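Local structure of pirin-like protein (Geobacillus kaustophilus, 2P17) at residues V10-M15 with A210-F215; L42-F47 with H110-W115; E61-V66 with L114-P119. The protein is a pirin-family bicupin of unknown function that binds one iron ion per subunit. One frame throughout, in Å; residues are numbered along the deposited sequence.

From the N terminus, strand 3-19 comes first, and its residues V10-M15 pair with A210-F215 near the far end of the chain; interaction 1 thereby closes a loop of nearly 200 residues that encloses both other contacts. Inside it, L42-F47 pairs with H110-W115 in interaction 2, and E61-V66, from within that second loop, returns to L114-P119 in interaction 3. Interactions 2 and 3 share L114 and W115, since strand 109-117 has 39-47 and 60-66 as its two neighbours. M15 and V13 of interaction 1 pack on E44 of interaction 2. Interaction 1 thus joins the N-terminal strand to the C-terminal cupin domain, while the other two pair neighbouring strands within the iron-binding N-terminal cupin.

Interaction 1: residues V10-M15 with A210-F215; sequences VKTVQM and AGQALF
Q212 and T12 lie side by side and point the same way from an antiparallel, non-hydrogen-bonded pair, joined at their polar ends. NE2 of Q212 gives a nearly straight hydrogen bond to OG1 of T12 (2.9 Å, 165° at the hydrogen), and the hydroxyl sits almost in the amide plane. Q212 directs CG away from its carbonyl carbon (chi1 -58°) and then runs extended, which brings the amide to T12 OG1 and V10, whose CG1 stands over one amide face, 3.6 Å from NE2. The other end of the amide is held too, OE1 accepting a bond from the backbone N of K209. With an alanine here, T12 OG1 would probably lose this donor, K209 N this acceptor, and V10 CG1 the amide it rests on. V10 also lies alongside L214, CG1 to CD1 4.2 Å. On the face shared by K11 and A213, K11 CB meets the edge of the F215 ring at CE2 (3.9 Å), while its lysine tail leads away. Across the strands, K11 and A213 exchange two backbone hydrogen bonds, 2.8 Å for K11 N to A213 O. Beyond them V13 N reaches G211 O (3.0 Å), and a water bridges G211 O to V13 O. The paired strands form an antiparallel ladder by which the N-terminal strand 3-19 is added to the C-terminal cupin beta-barrel of this pirin-family protein, away from the iron site.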
ATOM      1  N   VAL A  10     -11.389 -12.286  -2.418  1.00 11.76           N
ATOM      2  CA  VAL A  10     -11.019 -12.032  -1.028  1.00 12.12           C
ATOM      3  C   VAL A  10      -9.902 -12.987  -0.607  1.00 12.50           C
ATOM      4  O   VAL A  10     -10.125 -14.200  -0.506  1.00 13.86           O
ATOM      5  CB  VAL A  10     -12.218 -12.212  -0.061  1.00 12.20           C
ATOM      6  CG1 VAL A  10     -11.792 -11.957   1.389  1.00 13.25           C
ATOM      7  CG2 VAL A  10     -13.394 -11.327  -0.473  1.00 12.56           C
ATOM      8  N   LYS A  11      -8.708 -12.447  -0.367  1.00 12.19           N
ATOM      9  CA  LYS A  11      -7.554 -13.258   0.040  1.00 12.01           C
ATOM     10  C   LYS A  11      -7.308 -13.158   1.542  1.00 11.96           C
ATOM     11  O   LYS A  11      -7.252 -12.056   2.089  1.00 11.77           O
ATOM     12  CB  LYS A  11      -6.296 -12.808  -0.731  1.00 12.67           C
ATOM     13  CG  LYS A  11      -4.964 -13.273  -0.148  1.00 14.24           C
ATOM     14  CD  LYS A  11      -4.672 -14.728  -0.455  1.00 16.03           C
ATOM     15  CE  LYS A  11      -3.278 -15.114   0.034  1.00 16.26           C
ATOM     16  NZ  LYS A  11      -3.010 -16.588  -0.114  1.00 18.30           N
ATOM     17  N   THR A  12      -7.126 -14.306   2.200  1.00 11.79           N
ATOM     18  CA  THR A  12      -6.808 -14.336   3.612  1.00 12.30           C
ATOM     19  C   THR A  12      -5.320 -14.631   3.732  1.00 12.59           C
ATOM     20  O   THR A  12      -4.866 -15.691   3.290  1.00 13.00           O
ATOM     21  CB  THR A  12      -7.638 -15.412   4.347  1.00 11.95           C
ATOM     22  OG1 THR A  12      -9.032 -15.139   4.154  1.00 12.77           O
ATOM     23  CG2 THR A  12      -7.330 -15.390   5.837  1.00 12.22           C
ATOM     24  N   VAL A  13      -4.567 -13.700   4.317  1.00 13.08           N
ATOM     25  CA  VAL A  13      -3.119 -13.858   4.427  1.00 14.52           C
ATOM     26  C   VAL A  13      -2.793 -15.008   5.374  1.00 15.37           C
ATOM     27  O   VAL A  13      -3.359 -15.094   6.466  1.00 16.31           O
ATOM     28  CB  VAL A  13      -2.444 -12.526   4.871  1.00 14.49           C
ATOM     29  CG1 VAL A  13      -0.944 -12.707   5.117  1.00 14.63           C
ATOM     30  CG2 VAL A  13      -2.673 -11.465   3.808  1.00 15.75           C
ATOM     31  N   GLN A  14      -1.910 -15.903   4.919  1.00 16.81           N
ATOM     32  CA  GLN A  14      -1.416 -17.024   5.722  1.00 18.76           C
ATOM     33  C   GLN A  14       0.051 -16.758   6.050  1.00 18.73           C
ATOM     34  O   GLN A  14       0.916 -16.838   5.169  1.00 19.90           O
ATOM     35  CB  GLN A  14      -1.529 -18.357   4.958  1.00 18.88           C
ATOM     36  CG  GLN A  14      -2.919 -18.695   4.419  0.10 19.99           C
ATOM     37  CD  GLN A  14      -2.970 -20.035   3.692  0.80 20.87           C
ATOM     38  OE1 GLN A  14      -2.717 -21.093   4.282  1.00 26.04           O
ATOM     39  NE2 GLN A  14      -3.318 -19.996   2.412  1.00 22.16           N
HETATM   40  N   MSE A  15       0.323 -16.429   7.302  1.00 18.63           N
HETATM   41  CA  MSE A  15       1.687 -16.119   7.725  1.00 18.59           C
HETATM   42  C   MSE A  15       2.481 -17.372   8.027  1.00 18.23           C
HETATM   43  O   MSE A  15       1.926 -18.382   8.470  1.00 18.87           O
HETATM   44  CB  MSE A  15       1.680 -15.182   8.928  1.00 18.94           C
HETATM   45  CG  MSE A  15       0.967 -13.890   8.624  1.00 19.62           C
HETATM   46 SE   MSE A  15       1.383 -12.517   9.892  0.40 19.21          SE
HETATM   47  CE  MSE A  15       3.191 -12.104   9.309  1.00 20.43           C
ATOM     48  N   ALA A 210      -9.896  -8.066   9.300  1.00 10.71           N
ATOM     49  CA  ALA A 210      -8.461  -7.925   9.468  1.00 10.80           C
ATOM     50  C   ALA A 210      -7.702  -9.148   8.970  1.00 10.32           C
ATOM     51  O   ALA A 210      -8.073 -10.303   9.250  1.00 10.96           O
ATOM     52  CB  ALA A 210      -8.108  -7.636  10.929  1.00 11.46           C
ATOM     53  N   GLY A 211      -6.644  -8.876   8.216  1.00  9.95           N
ATOM     54  CA  GLY A 211      -5.790  -9.921   7.662  1.00 10.07           C
ATOM     55  C   GLY A 211      -6.210 -10.369   6.279  1.00  9.77           C
ATOM     56  O   GLY A 211      -5.639 -11.314   5.735  1.00 10.24           O
ATOM     57  N   GLN A 212      -7.195  -9.684   5.706  1.00  9.31           N
ATOM     58  CA  GLN A 212      -7.654  -9.993   4.348  1.00  9.65           C
ATOM     59  C   GLN A 212      -7.351  -8.876   3.374  1.00  9.44           C
ATOM     60  O   GLN A 212      -7.414  -7.687   3.730  1.00  9.81           O
ATOM     61  CB  GLN A 212      -9.154 -10.289   4.329  1.00  9.95           C
ATOM     62  CG  GLN A 212      -9.537 -11.450   5.244  1.00 10.46           C
ATOM     63  CD  GLN A 212     -10.957 -11.884   5.028  1.00 10.44           C
ATOM     64  OE1 GLN A 212     -11.882 -11.071   5.100  1.00 11.36           O
ATOM     65  NE2 GLN A 212     -11.148 -13.176   4.758  1.00 10.12           N
ATOM     66  N   ALA A 213      -7.026  -9.284   2.148  1.00  9.39           N
ATOM     67  CA  ALA A 213      -6.929  -8.371   1.007  1.00  9.33           C
ATOM     68  C   ALA A 213      -8.137  -8.560   0.111  1.00  9.31           C
ATOM     69  O   ALA A 213      -8.489  -9.696  -0.234  1.00  9.43           O
ATOM     70  CB  ALA A 213      -5.649  -8.615   0.233  1.00  9.58           C
ATOM     71  N   LEU A 214      -8.772  -7.449  -0.261  1.00  8.92           N
ATOM     72  CA  LEU A 214      -9.981  -7.463  -1.097  1.00  9.06           C
ATOM     73  C   LEU A 214      -9.651  -6.773  -2.398  1.00  8.95           C
ATOM     74  O   LEU A 214      -9.251  -5.616  -2.385  1.00  9.07           O
ATOM     75  CB  LEU A 214     -11.147  -6.771  -0.383  1.00  9.81           C
ATOM     76  CG  LEU A 214     -11.901  -7.601   0.664  1.00 10.56           C
ATOM     77  CD1 LEU A 214     -11.048  -7.885   1.897  1.00 11.09           C
ATOM     78  CD2 LEU A 214     -13.153  -6.855   1.083  1.00 11.16           C
ATOM     79  N   PHE A 215      -9.782  -7.503  -3.507  1.00  7.82           N
ATOM     80  CA  PHE A 215      -9.367  -7.003  -4.819  1.00  7.89           C
ATOM     81  C   PHE A 215     -10.550  -6.439  -5.568  1.00  8.19           C
ATOM     82  O   PHE A 215     -11.654  -6.983  -5.481  1.00  8.67           O
ATOM     83  CB  PHE A 215      -8.714  -8.124  -5.624  1.00  8.29           C
ATOM     84  CG  PHE A 215      -7.441  -8.606  -5.017  1.00  7.30           C
ATOM     85  CD1 PHE A 215      -6.216  -8.060  -5.406  1.00  8.59           C
ATOM     86  CD2 PHE A 215      -7.457  -9.562  -4.001  1.00  8.13           C
ATOM     87  CE1 PHE A 215      -5.031  -8.484  -4.813  1.00  9.29           C
ATOM     88  CE2 PHE A 215      -6.285  -9.986  -3.403  1.00  9.49           C
ATOM     89  CZ  PHE A 215      -5.071  -9.458  -3.810  1.00  8.62           C
TER
HETATM   90  O   HOH W   1      -5.044 -13.440   7.795  1.00 22.66           O

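Interaction 2: residues L42-F47 with H110-W115; sequences LMEDIF and HSLQLW
L42 lays CD1 along the neighbouring strand, 3.8 Å from L114 CB and also near L112 CB; its CG stands anti to the backbone N (chi1 177°), which places the methyl over the backbone of Q113. M43 and Q113 form a hydrogen-bonded pair, M43 N to Q113 O and Q113 N back to M43 O (2.8 Å). E44, on the face with L42, is extended, and its carboxylate crosses the imidazole of H110 with the two planes 33° apart. H110 NE2 donates to OE2 of E44 (2.6 Å) from the anti side, somewhat out of the carboxylate plane but nearly in the plane of its own ring. The N-H given to OE2 is likely to favour a charged carboxylate. These strands, 39-47 and 109-117, are antiparallel neighbours in the N-terminal cupin beta-barrel, and the opposite face, with Q113, looks toward the iron ion. D45 lies on that face: its backbone pairs with S111 (D45 N to S111 O 3.0 Å), OD1 is bound by H22, and OD2 meets a water also held by S111 OG. I46 covers one face of the H110 ring, its CD1 4.2 Å from the centroid, while CG1 approaches CD2 at 3.5 Å. F47 turns its ring edge to S111, with CE2 3.3 Å from OG, and packs edge-to-face on F52.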
ATOM      1  N   LEU A  42       3.127  -7.614  -2.614  1.00 11.18           N
ATOM      2  CA  LEU A  42       2.910  -6.950  -1.336  1.00 11.17           C
ATOM      3  C   LEU A  42       3.161  -7.995  -0.266  1.00 11.83           C
ATOM      4  O   LEU A  42       2.498  -9.033  -0.254  1.00 11.66           O
ATOM      5  CB  LEU A  42       1.483  -6.408  -1.217  1.00 11.49           C
ATOM      6  CG  LEU A  42       1.141  -5.760   0.135  1.00 11.97           C
ATOM      7  CD1 LEU A  42       2.042  -4.569   0.481  1.00 12.45           C
ATOM      8  CD2 LEU A  42      -0.316  -5.325   0.137  1.00 12.03           C
HETATM    9  N   MSE A  43       4.126  -7.710   0.598  1.00 12.78           N
HETATM   10  CA  MSE A  43       4.559  -8.645   1.630  1.00 14.64           C
HETATM   11  C   MSE A  43       4.349  -8.047   3.012  1.00 13.34           C
HETATM   12  O   MSE A  43       4.659  -6.871   3.238  1.00 12.68           O
HETATM   13  CB  MSE A  43       6.038  -8.948   1.428  1.00 15.22           C
HETATM   14  CG  MSE A  43       6.610  -9.946   2.392  1.00 17.18           C
HETATM   15 SE   MSE A  43       8.298 -10.570   1.718  0.30 20.70          SE
HETATM   16  CE  MSE A  43       7.673 -11.332   0.043  1.00 22.15           C
ATOM     17  N   GLU A  44       3.829  -8.866   3.927  1.00 12.78           N
ATOM     18  CA  GLU A  44       3.706  -8.507   5.330  1.00 12.76           C
ATOM     19  C   GLU A  44       4.865  -9.133   6.079  1.00 12.62           C
ATOM     20  O   GLU A  44       5.149 -10.315   5.903  1.00 12.72           O
ATOM     21  CB  GLU A  44       2.381  -9.010   5.904  1.00 13.07           C
ATOM     22  CG  GLU A  44       2.205  -8.718   7.394  1.00 14.54           C
ATOM     23  CD  GLU A  44       1.069  -9.503   8.037  0.60 14.02           C
ATOM     24  OE1 GLU A  44       0.781 -10.648   7.610  0.50 14.64           O
ATOM     25  OE2 GLU A  44       0.473  -8.973   8.994  1.00 17.70           O
ATOM     26  N   ASP A  45       5.540  -8.332   6.900  1.00 12.20           N
ATOM     27  CA  ASP A  45       6.683  -8.822   7.676  1.00 12.01           C
ATOM     28  C   ASP A  45       6.566  -8.418   9.129  1.00 11.73           C
ATOM     29  O   ASP A  45       6.149  -7.302   9.444  1.00 11.50           O
ATOM     30  CB  ASP A  45       7.994  -8.282   7.109  1.00 12.18           C
ATOM     31  CG  ASP A  45       8.307  -8.847   5.742  1.00 14.64           C
ATOM     32  OD1 ASP A  45       8.778 -10.001   5.671  1.00 15.12           O
ATOM     33  OD2 ASP A  45       8.090  -8.132   4.744  1.00 17.14           O
ATOM     34  N   ILE A  46       6.918  -9.347  10.013  1.00 11.04           N
ATOM     35  CA  ILE A  46       7.111  -9.043  11.418  1.00 11.25           C
ATOM     36  C   ILE A  46       8.543  -9.453  11.716  1.00 11.21           C
ATOM     37  O   ILE A  46       8.886 -10.635  11.589  1.00 11.01           O
ATOM     38  CB  ILE A  46       6.124  -9.828  12.312  1.00 11.23           C
ATOM     39  CG1 ILE A  46       4.677  -9.486  11.936  1.00 12.28           C
ATOM     40  CG2 ILE A  46       6.421  -9.557  13.796  1.00 11.34           C
ATOM     41  CD1 ILE A  46       3.642 -10.325  12.637  1.00 13.67           C
ATOM     42  N   PHE A  47       9.389  -8.499  12.093  1.00 10.52           N
ATOM     43  CA  PHE A  47      10.820  -8.783  12.159  1.00 10.95           C
ATOM     44  C   PHE A  47      11.576  -7.994  13.214  1.00 11.55           C
ATOM     45  O   PHE A  47      11.134  -6.922  13.638  1.00 11.18           O
ATOM     46  CB  PHE A  47      11.486  -8.695  10.771  1.00 10.94           C
ATOM     47  CG  PHE A  47      11.392  -7.339  10.108  1.00 10.74           C
ATOM     48  CD1 PHE A  47      12.530  -6.569   9.918  1.00 11.25           C
ATOM     49  CD2 PHE A  47      10.170  -6.854   9.638  1.00 10.19           C
ATOM     50  CE1 PHE A  47      12.460  -5.340   9.285  1.00 11.85           C
ATOM     51  CE2 PHE A  47      10.081  -5.614   9.003  1.00  9.92           C
ATOM     52  CZ  PHE A  47      11.238  -4.848   8.829  1.00 10.62           C
ATOM     53  N   HIS A 110       6.350  -4.419  12.490  1.00 10.66           N
ATOM     54  CA  HIS A 110       5.330  -5.051  11.669  1.00 10.36           C
ATOM     55  C   HIS A 110       5.089  -4.101  10.506  1.00 10.08           C
ATOM     56  O   HIS A 110       4.694  -2.959  10.733  1.00 10.28           O
ATOM     57  CB  HIS A 110       4.058  -5.232  12.510  1.00 10.20           C
ATOM     58  CG  HIS A 110       2.970  -6.014  11.843  1.00 11.36           C
ATOM     59  ND1 HIS A 110       1.713  -6.135  12.392  1.00 12.95           N
ATOM     60  CD2 HIS A 110       2.939  -6.708  10.681  1.00 11.56           C
ATOM     61  CE1 HIS A 110       0.957  -6.880  11.603  1.00 13.53           C
ATOM     62  NE2 HIS A 110       1.678  -7.240  10.555  1.00 12.64           N
ATOM     63  N   SER A 111       5.351  -4.560   9.278  1.00 10.05           N
ATOM     64  CA  SER A 111       5.271  -3.679   8.103  1.00  9.88           C
ATOM     65  C   SER A 111       4.612  -4.337   6.902  1.00  9.95           C
ATOM     66  O   SER A 111       4.475  -5.562   6.831  1.00  9.96           O
ATOM     67  CB  SER A 111       6.670  -3.191   7.702  1.00 10.57           C
ATOM     68  OG  SER A 111       7.514  -4.278   7.362  1.00 12.08           O
ATOM     69  N   LEU A 112       4.193  -3.493   5.966  1.00  9.54           N
ATOM     70  CA  LEU A 112       3.707  -3.943   4.663  1.00 10.10           C
ATOM     71  C   LEU A 112       4.606  -3.344   3.603  1.00  9.71           C
ATOM     72  O   LEU A 112       4.769  -2.125   3.570  1.00  9.85           O
ATOM     73  CB  LEU A 112       2.271  -3.487   4.437  1.00 10.52           C
ATOM     74  CG  LEU A 112       1.252  -4.236   5.287  1.00 11.19           C
ATOM     75  CD1 LEU A 112      -0.031  -3.448   5.392  1.00 12.11           C
ATOM     76  CD2 LEU A 112       0.999  -5.634   4.699  1.00 13.14           C
ATOM     77  N   GLN A 113       5.196  -4.190   2.755  1.00  9.77           N
ATOM     78  CA  GLN A 113       6.139  -3.759   1.728  1.00 10.32           C
ATOM     79  C   GLN A 113       5.568  -4.015   0.338  1.00  9.61           C
ATOM     80  O   GLN A 113       5.417  -5.167  -0.060  1.00  9.93           O
ATOM     81  CB  GLN A 113       7.463  -4.511   1.890  1.00 11.11           C
ATOM     82  CG  GLN A 113       8.542  -4.098   0.914  1.00 14.40           C
ATOM     83  CD  GLN A 113       9.293  -2.872   1.377  1.00 17.79           C
ATOM     84  OE1 GLN A 113       8.756  -2.031   2.098  1.00 20.52           O
ATOM     85  NE2 GLN A 113      10.543  -2.761   0.969  1.00 20.56           N
ATOM     86  N   LEU A 114       5.272  -2.935  -0.381  1.00  9.09           N
ATOM     87  CA  LEU A 114       4.696  -2.996  -1.724  1.00  9.14           C
ATOM     88  C   LEU A 114       5.771  -2.730  -2.769  1.00  9.28           C
ATOM     89  O   LEU A 114       6.624  -1.866  -2.568  1.00  9.59           O
ATOM     90  CB  LEU A 114       3.610  -1.919  -1.830  1.00  9.30           C
ATOM     91  CG  LEU A 114       2.900  -1.753  -3.161  1.00  8.95           C
ATOM     92  CD1 LEU A 114       1.807  -2.814  -3.301  1.00 10.71           C
ATOM     93  CD2 LEU A 114       2.310  -0.348  -3.271  1.00 10.11           C
ATOM     94  N   TRP A 115       5.748  -3.490  -3.863  1.00  9.12           N
ATOM     95  CA  TRP A 115       6.584  -3.167  -5.024  1.00  9.40           C
ATOM     96  C   TRP A 115       5.718  -2.645  -6.135  1.00  9.21           C
ATOM     97  O   TRP A 115       4.666  -3.217  -6.452  1.00  8.61           O
ATOM     98  CB  TRP A 115       7.315  -4.400  -5.538  1.00 10.64           C
ATOM     99  CG  TRP A 115       8.427  -4.903  -4.672  1.00 12.20           C
ATOM    100  CD1 TRP A 115       8.713  -4.531  -3.387  1.00 14.03           C
ATOM    101  CD2 TRP A 115       9.381  -5.908  -5.027  1.00 15.06           C
ATOM    102  NE1 TRP A 115       9.808  -5.233  -2.925  1.00 14.45           N
ATOM    103  CE2 TRP A 115      10.234  -6.086  -3.913  1.00 14.99           C
ATOM    104  CE3 TRP A 115       9.608  -6.663  -6.189  1.00 15.95           C
ATOM    105  CZ2 TRP A 115      11.301  -7.003  -3.924  1.00 14.95           C
ATOM    106  CZ3 TRP A 115      10.667  -7.581  -6.195  1.00 15.23           C
ATOM    107  CH2 TRP A 115      11.497  -7.734  -5.069  1.00 14.90           C
TER
HETATM  108  O   HOH W   2       6.992  -5.814   5.017  1.00 18.74           O

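Interaction 3: residues E61-V66 with L114-P119; sequences ETVTYV and LWVNLP
Part of the iron-binding N-terminal cupin beta-barrel, this antiparallel ladder joins strand 60-66 to strand 109-117 through E61 with V116, T62 with W115 and V63 with L114. The outer two pairs are hydrogen-bonded in both directions: E61 N to V116 O and V116 N to E61 O, then V63 N to L114 O and L114 N to V63 O, all 2.8 Å long. Between them T62 and W115 stand as a non-hydrogen-bonded pair, where T62 CA comes 3.2 Å from L114 O in a CA-H...O contact. The side chains of T62 and W115 lie side by side and point the same way. T62 puts its methyl anti to the carbonyl carbon (OG1 at chi1 65°), and CG2 thereby meets the pyrrole part of the indole, 3.6 Å from CD1 and 3.7 Å from NE1, at an oblique angle. This is the metal-facing side of the cupin: the indole of W115 meets the imidazole of H57, an iron ligand together with H99, with the ring planes at about 75°, and the W115 side chain lies about 5 Å from the iron (nearest atoms). W115 therefore stands in the second shell, beside a ligand. The other face, shared by E61, V63, L114 and V116, is mainly apolar across the contact. V63 CB faces L114 CB at 4.2 Å, and V63 CG2 reaches V116 CG2 at the same distance. E61 crosses L118 at about a right angle, its CG 3.8 Å from L118 CD2. The buried carboxylate beyond that methylene is well supplied with donors: OE2 is hydrogen-bonded to OG1 of T92, and OE1 receives a water at 2.8 Å that also donates to N117 O, besides a weak bond from W90 NE1.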
ATOM      1  N   GLU A  61       9.813   0.585  -7.738  1.00  8.44           N
ATOM      2  CA  GLU A  61       9.716   1.349  -6.499  1.00  8.36           C
ATOM      3  C   GLU A  61       9.261   0.423  -5.377  1.00  8.63           C
ATOM      4  O   GLU A  61       8.537  -0.545  -5.613  1.00  9.26           O
ATOM      5  CB  GLU A  61       8.716   2.497  -6.617  1.00  8.35           C
ATOM      6  CG  GLU A  61       8.939   3.398  -7.821  1.00  8.98           C
ATOM      7  CD  GLU A  61       8.043   4.609  -7.753  1.00 10.24           C
ATOM      8  OE1 GLU A  61       6.815   4.450  -7.970  1.00 11.97           O
ATOM      9  OE2 GLU A  61       8.541   5.701  -7.446  1.00 10.62           O
ATOM     10  N   THR A  62       9.693   0.714  -4.155  1.00  9.01           N
ATOM     11  CA  THR A  62       9.160   0.012  -2.992  1.00  9.46           C
ATOM     12  C   THR A  62       8.490   1.010  -2.069  1.00  9.05           C
ATOM     13  O   THR A  62       8.951   2.149  -1.927  1.00  9.44           O
ATOM     14  CB  THR A  62      10.222  -0.761  -2.212  1.00 10.25           C
ATOM     15  OG1 THR A  62      11.163   0.154  -1.650  1.00 12.61           O
ATOM     16  CG2 THR A  62      10.955  -1.747  -3.127  1.00 11.92           C
ATOM     17  N   VAL A  63       7.386   0.587  -1.462  1.00  8.52           N
ATOM     18  CA  VAL A  63       6.622   1.459  -0.578  1.00  8.69           C
ATOM     19  C   VAL A  63       6.364   0.709   0.704  1.00  8.77           C
ATOM     20  O   VAL A  63       5.715  -0.344   0.675  1.00  8.76           O
ATOM     21  CB  VAL A  63       5.288   1.870  -1.211  1.00  8.19           C
ATOM     22  CG1 VAL A  63       4.564   2.845  -0.289  1.00  8.74           C
ATOM     23  CG2 VAL A  63       5.510   2.553  -2.570  1.00  8.63           C
ATOM     24  N   THR A  64       6.877   1.242   1.817  1.00  8.79           N
ATOM     25  CA  THR A  64       6.745   0.582   3.117  1.00  9.44           C
ATOM     26  C   THR A  64       5.751   1.325   3.980  1.00  9.29           C
ATOM     27  O   THR A  64       5.813   2.547   4.067  1.00 10.12           O
ATOM     28  CB  THR A  64       8.081   0.584   3.882  1.00  9.79           C
ATOM     29  OG1 THR A  64       9.150   0.209   3.006  1.00 12.28           O
ATOM     30  CG2 THR A  64       8.042  -0.382   5.065  1.00 10.50           C
ATOM     31  N   TYR A  65       4.813   0.590   4.578  1.00  9.03           N
ATOM     32  CA  TYR A  65       3.944   1.125   5.620  1.00  8.59           C
ATOM     33  C   TYR A  65       4.285   0.410   6.923  1.00  8.58           C
ATOM     34  O   TYR A  65       4.286  -0.824   6.973  1.00  8.33           O
ATOM     35  CB  TYR A  65       2.455   0.943   5.266  1.00  9.01           C
ATOM     36  CG  TYR A  65       1.515   1.343   6.399  1.00  9.82           C
ATOM     37  CD1 TYR A  65       0.978   2.628   6.467  1.00  8.88           C
ATOM     38  CD2 TYR A  65       1.183   0.437   7.399  1.00  9.86           C
ATOM     39  CE1 TYR A  65       0.132   3.003   7.507  1.00 10.25           C
ATOM     40  CE2 TYR A  65       0.334   0.798   8.458  1.00 10.13           C
ATOM     41  CZ  TYR A  65      -0.182   2.079   8.505  1.00 10.56           C
ATOM     42  OH  TYR A  65      -1.018   2.427   9.555  1.00 11.89           O
ATOM     43  N   VAL A  66       4.601   1.176   7.962  1.00  9.08           N
ATOM     44  CA  VAL A  66       4.912   0.582   9.263  1.00  9.91           C
ATOM     45  C   VAL A  66       3.639   0.498  10.097  1.00 10.22           C
ATOM     46  O   VAL A  66       3.035   1.523  10.432  1.00 10.52           O
ATOM     47  CB  VAL A  66       6.027   1.370  10.002  1.00 10.38           C
ATOM     48  CG1 VAL A  66       6.235   0.828  11.400  1.00 10.40           C
ATOM     49  CG2 VAL A  66       7.323   1.300   9.212  1.00 11.42           C
ATOM     50  N   LEU A 114       5.272  -2.935  -0.381  1.00  9.09           N
ATOM     51  CA  LEU A 114       4.696  -2.996  -1.724  1.00  9.14           C
ATOM     52  C   LEU A 114       5.771  -2.730  -2.769  1.00  9.28           C
ATOM     53  O   LEU A 114       6.624  -1.866  -2.568  1.00  9.59           O
ATOM     54  CB  LEU A 114       3.610  -1.919  -1.830  1.00  9.30           C
ATOM     55  CG  LEU A 114       2.900  -1.753  -3.161  1.00  8.95           C
ATOM     56  CD1 LEU A 114       1.807  -2.814  -3.301  1.00 10.71           C
ATOM     57  CD2 LEU A 114       2.310  -0.348  -3.271  1.00 10.11           C
ATOM     58  N   TRP A 115       5.748  -3.490  -3.863  1.00  9.12           N
ATOM     59  CA  TRP A 115       6.584  -3.167  -5.024  1.00  9.40           C
ATOM     60  C   TRP A 115       5.718  -2.645  -6.135  1.00  9.21           C
ATOM     61  O   TRP A 115       4.666  -3.217  -6.452  1.00  8.61           O
ATOM     62  CB  TRP A 115       7.315  -4.400  -5.538  1.00 10.64           C
ATOM     63  CG  TRP A 115       8.427  -4.903  -4.672  1.00 12.20           C
ATOM     64  CD1 TRP A 115       8.713  -4.531  -3.387  1.00 14.03           C
ATOM     65  CD2 TRP A 115       9.381  -5.908  -5.027  1.00 15.06           C
ATOM     66  NE1 TRP A 115       9.808  -5.233  -2.925  1.00 14.45           N
ATOM     67  CE2 TRP A 115      10.234  -6.086  -3.913  1.00 14.99           C
ATOM     68  CE3 TRP A 115       9.608  -6.663  -6.189  1.00 15.95           C
ATOM     69  CZ2 TRP A 115      11.301  -7.003  -3.924  1.00 14.95           C
ATOM     70  CZ3 TRP A 115      10.667  -7.581  -6.195  1.00 15.23           C
ATOM     71  CH2 TRP A 115      11.497  -7.734  -5.069  1.00 14.90           C
ATOM     72  N   VAL A 116       6.175  -1.550  -6.733  1.00  8.68           N
ATOM     73  CA  VAL A 116       5.478  -0.941  -7.866  1.00  9.07           C
ATOM     74  C   VAL A 116       6.402  -1.011  -9.071  1.00  9.35           C
ATOM     75  O   VAL A 116       7.582  -0.668  -8.973  1.00  9.22           O
ATOM     76  CB  VAL A 116       5.128   0.527  -7.585  1.00  8.65           C
ATOM     77  CG1 VAL A 116       4.235   1.090  -8.695  1.00  9.38           C
ATOM     78  CG2 VAL A 116       4.447   0.696  -6.228  1.00 10.14           C
ATOM     79  N   ASN A 117       5.892  -1.465 -10.207  1.00  9.19           N
ATOM     80  CA  ASN A 117       6.721  -1.521 -11.407  1.00  9.44           C
ATOM     81  C   ASN A 117       6.993  -0.122 -11.939  1.00  9.76           C
ATOM     82  O   ASN A 117       6.167   0.779 -11.788  1.00 10.90           O
ATOM     83  CB  ASN A 117       6.022  -2.349 -12.479  1.00  9.77           C
ATOM     84  CG  ASN A 117       6.975  -2.866 -13.532  1.00 10.80           C
ATOM     85  OD1 ASN A 117       8.194  -2.834 -13.358  1.00 10.91           O
ATOM     86  ND2 ASN A 117       6.413  -3.373 -14.634  1.00 13.74           N
ATOM     87  N   LEU A 118       8.165   0.056 -12.542  1.00  9.62           N
ATOM     88  CA  LEU A 118       8.445   1.249 -13.338  1.00  9.90           C
ATOM     89  C   LEU A 118       8.279   0.900 -14.812  1.00  9.98           C
ATOM     90  O   LEU A 118       8.765  -0.150 -15.257  1.00 10.54           O
ATOM     91  CB  LEU A 118       9.862   1.775 -13.098  1.00  9.62           C
ATOM     92  CG  LEU A 118      10.171   2.427 -11.737  1.00  9.80           C
ATOM     93  CD1 LEU A 118      11.655   2.679 -11.561  1.00 12.00           C
ATOM     94  CD2 LEU A 118       9.426   3.733 -11.598  1.00 12.07           C
ATOM     95  N   PRO A 119       7.614   1.786 -15.580  1.00 10.16           N
ATOM     96  CA  PRO A 119       7.543   1.586 -17.033  1.00 10.01           C
ATOM     97  C   PRO A 119       8.942   1.690 -17.635  1.00 10.24           C
ATOM     98  O   PRO A 119       9.835   2.303 -17.038  1.00  9.50           O
ATOM     99  CB  PRO A 119       6.697   2.761 -17.522  1.00 10.49           C
ATOM    100  CG  PRO A 119       5.998   3.288 -16.307  1.00 11.02           C
ATOM    101  CD  PRO A 119       6.893   2.999 -15.155  1.00 10.08           C
TER
HETATM  102  O   HOH W   3       6.268   3.689 -10.618  1.00 13.62           O